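Local structure of predicted ATPase of the ABC class (Vibrio vulnificus, 5D6A) at residues P147-R151 / D152-K156; S365-N368 / F369-D373. The protein probably binds and hydrolyses ATP as an ABC-class P-loop ATPase, and also binds the ATP analogue AMP-PNP. All coordinates share one frame; numbering follows the deposited sequence.

Contact 1: residues P147-R151 / D152-K156; sequences PAEGR and DILAK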
loop_
_atom_site.group_PDB
_atom_site.type_symbol
_atom_site.label_atom_id
_atom_site.label_comp_id
_atom_site.label_asym_id
_atom_site.label_seq_id
_atom_site.Cartn_x
_atom_site.Cartn_y
_atom_site.Cartn_z
ATOM N N PRO A 147 -25.183 9.230 -20.939
ATOM C CA PRO A 147 -26.331 8.606 -20.280
ATOM C C PRO A 147 -27.123 7.616 -21.129
ATOM O O PRO A 147 -26.985 7.576 -22.352
ATOM C CB PRO A 147 -27.214 9.805 -19.947
ATOM C CG PRO A 147 -26.976 10.741 -21.080
ATOM C CD PRO A 147 -25.534 10.556 -21.483
ATOM N N ALA A 148 -27.965 6.841 -20.450
ATOM C CA ALA A 148 -28.804 5.838 -21.086
ATOM C C ALA A 148 -29.739 5.231 -20.044
ATOM O O ALA A 148 -29.475 5.319 -18.844
ATOM C CB ALA A 148 -27.943 4.754 -21.718
ATOM N N GLU A 149 -30.828 4.620 -20.508
ATOM C CA GLU A 149 -31.795 3.976 -19.609
ATOM C C GLU A 149 -31.427 2.499 -19.455
ATOM O O GLU A 149 -32.173 1.606 -19.861
ATOM C CB GLU A 149 -33.237 4.152 -20.120
ATOM C CG GLU A 149 -33.490 3.663 -21.543
ATOM C CD GLU A 149 -34.940 3.792 -21.979
ATOM O OE1 GLU A 149 -35.751 4.360 -21.217
ATOM O OE2 GLU A 149 -35.272 3.322 -23.091
ATOM N N GLY A 150 -30.270 2.257 -18.848
ATOM C CA GLY A 150 -29.755 0.905 -18.671
ATOM C C GLY A 150 -28.791 0.622 -19.806
ATOM O O GLY A 150 -27.615 0.331 -19.579
ATOM N N ARG A 151 -29.301 0.713 -21.033
ATOM C CA ARG A 151 -28.479 0.496 -22.225
ATOM C C ARG A 151 -28.994 1.313 -23.416
ATOM O O ARG A 151 -28.221 1.673 -24.301
ATOM C CB ARG A 151 -28.460 -0.984 -22.592
ATOM C CG ARG A 151 -27.344 -1.396 -23.544
ATOM C CD ARG A 151 -25.991 -1.361 -22.847
ATOM N NE ARG A 151 -24.935 -1.970 -23.652
ATOM C CZ ARG A 151 -23.675 -2.133 -23.249
ATOM N NH1 ARG A 151 -22.791 -2.705 -24.060
ATOM N NH2 ARG A 151 -23.290 -1.731 -22.041
ATOM N N ASP A 152 -30.298 1.588 -23.449
ATOM C CA ASP A 152 -30.874 2.381 -24.534
ATOM C C ASP A 152 -30.475 3.848 -24.365
ATOM O O ASP A 152 -30.562 4.406 -23.270
ATOM C CB ASP A 152 -32.399 2.232 -24.578
ATOM C CG ASP A 152 -32.842 0.797 -24.806
ATOM O OD1 ASP A 152 -31.975 -0.101 -24.856
ATOM O OD2 ASP A 152 -34.063 0.567 -24.928
ATOM N N ILE A 153 -30.046 4.461 -25.462
ATOM C CA ILE A 153 -29.574 5.845 -25.452
ATOM C C ILE A 153 -30.652 6.894 -25.180
ATOM O O ILE A 153 -31.718 6.883 -25.795
ATOM C CB ILE A 153 -28.888 6.199 -26.792
ATOM C CG1 ILE A 153 -27.662 5.304 -27.011
ATOM C CG2 ILE A 153 -28.498 7.674 -26.825
ATOM C CD1 ILE A 153 -26.915 5.568 -28.302
ATOM N N LEU A 154 -30.343 7.798 -24.249
ATOM C CA LEU A 154 -31.209 8.922 -23.916
ATOM C C LEU A 154 -30.611 10.135 -24.615
ATOM O O LEU A 154 -29.780 10.846 -24.051
ATOM C CB LEU A 154 -31.267 9.153 -22.404
ATOM C CG LEU A 154 -31.943 8.073 -21.561
ATOM C CD1 LEU A 154 -31.799 8.395 -20.080
ATOM C CD2 LEU A 154 -33.410 7.924 -21.943
ATOM N N ALA A 155 -31.031 10.347 -25.859
ATOM C CA ALA A 155 -30.529 11.451 -26.670
ATOM C C ALA A 155 -30.858 12.809 -26.069
ATOM O O ALA A 155 -29.997 13.681 -26.004
ATOM C CB ALA A 155 -31.077 11.362 -28.087
ATOM N N LYS A 156 -32.098 12.985 -25.623
ATOM C CA LYS A 156 -32.522 14.262 -25.047
ATOM C C LYS A 156 -31.640 14.685 -23.874
ATOM O O LYS A 156 -31.336 15.868 -23.718
ATOM C CB LYS A 156 -33.990 14.210 -24.612
ATOM C CG LYS A 156 -34.519 15.550 -24.127
ATOM C CD LYS A 156 -36.015 15.520 -23.880
ATOM C CE LYS A 156 -36.522 16.902 -23.505
ATOM N NZ LYS A 156 -37.995 16.925 -23.308
#
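Glu149 and Asp152 meet where the chain doubles back, gripped at the backbone and with their side chains crossing at a slant. The amide N of Glu149 gives its hydrogen to the carbonyl O of Asp152 at 2.8 Å, with an N-H...O angle of 156°. On the outer side, CG of Glu149 sits between its own backbone N and carbonyl carbon (chi1 55°), and the rest of the chain runs straight out. This carries OE2 to 3.4 Å from CB of Asp152. The two carboxylates end up close, OE2 of Glu149 being 3.5 Å from OD2 of Asp152, and their planes are turned 56° apart. The repulsion is probably eased by solvent, and could raise the pKa of one acid. Leu154 covers the incoming strand beside this pair: its CD1 lies 3.8 Å from C of Ala148, and CD2 is 4.2 Å from CB of Glu149.

The whole is a short, loosely bonded beta hairpin, 148-149 turning through Gly150 and Arg151 into 152-153, in the N-terminal region of the ATPase. Glu149 centres an inverse gamma turn at the bend, closed by a weak bond from Gly150 N to Ala148 O. Leu154 is the N-cap residue of helix 155-172, so the returning strand runs almost directly into that helix.

Further out, the hairpin leans on a loop earlier in the chain: Ile153 packs on Ala42 and Tyr43 and makes backbone hydrogen bonds with Lys37 and Gln38, while the hydroxyl of Tyr43 bonds to Pro147 O. Arg151 leads away from the turn to a salt bridge with Asp65 and packs against Arg151 of the second subunit.

Contact 2: residues S365-N368 / F369-D373; sequences SATN and FMIRD
Thr367 and Ile371, one helical turn apart, are brought side by side by their first torsions. The methyl CG2 of Thr367 is anti to the backbone N, while CG1 of Ile371 stands between its N and carbonyl carbon (chi1 54°) and swings back toward the threonine. CG2 of Thr367 and CG1 of Ile371 then touch at 3.9 Å, with both side chains pointing the same way. Between their backbones, Ile371 N donates to Thr367 O at 3.1 Å, nearly straight at 165°. One residue back, Met370 N (selenomethionine) donates to Ala366 O at 3.1 Å, bent to 137°, and leans weakly on Thr367 O as well. Ala366 O also takes a weak bond from Phe369 N. CB of Ala366 meets CB of Phe369 at 3.9 Å, and the phenylalanine, with CG anti to its N, sends its ring off to Ala344 and Leu347 of helix 339-352.

This single short helix, 367-370, opens at the N-cap residue Ala366. It follows strand 357-361, and its place and sequence are consistent with the D-loop of ABC ATPases, which comes after the Walker B strand and lies at the dimer interface. Ser365 OG is tied to Asp361 O and to Gln343 NE2. The side chain of Asn368 lies about 6 Å from a bound AMP-PNP and about 5 Å from a sodium ion.

While the methyl of Thr367 packs within its own chain, OG1 is hydrogen-bonded to OG1 of Thr367 in the second subunit; only one of these twin hydroxyls can donate in that bond, so their proton arrangement cannot be the same in both copies at once.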
loop_
_atom_site.group_PDB
_atom_site.type_symbol
_atom_site.label_atom_id
_atom_site.label_comp_id
_atom_site.label_asym_id
_atom_site.label_seq_id
_atom_site.Cartn_x
_atom_site.Cartn_y
_atom_site.Cartn_z
ATOM N N SER A 365 13.308 3.226 7.796
ATOM C CA SER A 365 14.541 2.767 7.159
ATOM C C SER A 365 15.167 1.581 7.881
ATOM O O SER A 365 14.807 1.266 9.019
ATOM C CB SER A 365 15.555 3.911 7.091
ATOM O OG SER A 365 15.073 4.972 6.286
ATOM N N ALA A 366 16.110 0.933 7.202
ATOM C CA ALA A 366 16.818 -0.214 7.754
ATOM C C ALA A 366 17.932 0.262 8.672
ATOM O O ALA A 366 18.880 0.903 8.223
ATOM C CB ALA A 366 17.386 -1.074 6.636
ATOM N N THR A 367 17.812 -0.054 9.958
ATOM C CA THR A 367 18.806 0.345 10.952
ATOM C C THR A 367 20.202 -0.138 10.556
ATOM O O THR A 367 21.182 0.601 10.681
ATOM C CB THR A 367 18.446 -0.215 12.340
ATOM O OG1 THR A 367 17.103 0.162 12.676
ATOM C CG2 THR A 367 19.411 0.298 13.412
ATOM N N ASN A 368 20.274 -1.377 10.077
ATOM C CA ASN A 368 21.532 -1.979 9.635
ATOM C C ASN A 368 22.224 -1.113 8.581
ATOM O O ASN A 368 23.449 -0.973 8.573
ATOM C CB ASN A 368 21.256 -3.377 9.068
ATOM C CG ASN A 368 22.510 -4.080 8.580
ATOM O OD1 ASN A 368 23.630 -3.700 8.922
ATOM N ND2 ASN A 368 22.324 -5.125 7.780
ATOM N N PHE A 369 21.420 -0.533 7.698
ATOM C CA PHE A 369 21.919 0.320 6.625
ATOM C C PHE A 369 22.352 1.713 7.092
ATOM O O PHE A 369 23.225 2.329 6.477
ATOM C CB PHE A 369 20.840 0.440 5.536
ATOM C CG PHE A 369 21.153 1.448 4.467
ATOM C CD1 PHE A 369 22.054 1.152 3.454
ATOM C CD2 PHE A 369 20.523 2.688 4.459
ATOM C CE1 PHE A 369 22.336 2.080 2.464
ATOM C CE2 PHE A 369 20.800 3.618 3.472
ATOM C CZ PHE A 369 21.707 3.313 2.472
HETATM N N MSE A 370 21.743 2.197 8.172
HETATM C CA MSE A 370 22.046 3.529 8.697
HETATM C C MSE A 370 23.301 3.579 9.527
HETATM O O MSE A 370 24.225 4.336 9.221
HETATM C CB MSE A 370 20.892 4.001 9.577
HETATM C CG MSE A 370 19.604 4.179 8.781
HETATM SE SE MSE A 370 19.878 5.457 7.309
HETATM C CE MSE A 370 19.398 7.095 8.293
ATOM N N ILE A 371 23.342 2.770 10.583
ATOM C CA ILE A 371 24.484 2.762 11.515
ATOM C C ILE A 371 25.402 1.540 11.488
ATOM O O ILE A 371 25.091 0.502 10.902
ATOM C CB ILE A 371 24.002 3.003 12.970
ATOM C CG1 ILE A 371 22.913 2.005 13.397
ATOM C CG2 ILE A 371 23.449 4.408 13.105
ATOM C CD1 ILE A 371 23.351 0.557 13.489
ATOM N N ARG A 372 26.551 1.709 12.140
ATOM C CA ARG A 372 27.568 0.681 12.281
ATOM C C ARG A 372 27.419 0.138 13.695
ATOM O O ARG A 372 26.821 0.795 14.548
ATOM C CB ARG A 372 28.952 1.312 12.116
ATOM C CG ARG A 372 30.120 0.342 11.992
ATOM C CD ARG A 372 30.104 -0.395 10.661
ATOM N NE ARG A 372 31.337 -1.150 10.448
ATOM C CZ ARG A 372 31.640 -1.810 9.332
ATOM N NH1 ARG A 372 30.806 -1.818 8.298
ATOM N NH2 ARG A 372 32.794 -2.464 9.247
ATOM N N ASP A 373 27.956 -1.049 13.957
ATOM C CA ASP A 373 27.873 -1.613 15.301
ATOM C C ASP A 373 28.954 -2.670 15.524
ATOM O O ASP A 373 29.023 -3.660 14.799
ATOM C CB ASP A 373 26.485 -2.211 15.550
ATOM C CG ASP A 373 26.264 -2.612 17.005
ATOM O OD1 ASP A 373 27.174 -2.410 17.839
ATOM O OD2 ASP A 373 25.170 -3.124 17.317
#

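From the N terminus, contact 1 comes first and closes a tight turn at 147-156, joining the end of the strand-rich part of the N-terminal region to helix 155-172. Contact 2 follows some two hundred residues later and closes a single helical turn at 365-373, between strand 357-361 and helix 374-379 of the P-loop domain. The two are in series, neither nested nor crossing. Their centres lie about 61 Å apart, on opposite sides of the chain's centre, and their nearest atoms are about 47 Å apart. What they share is the second subunit, which each touches at a widely separated point.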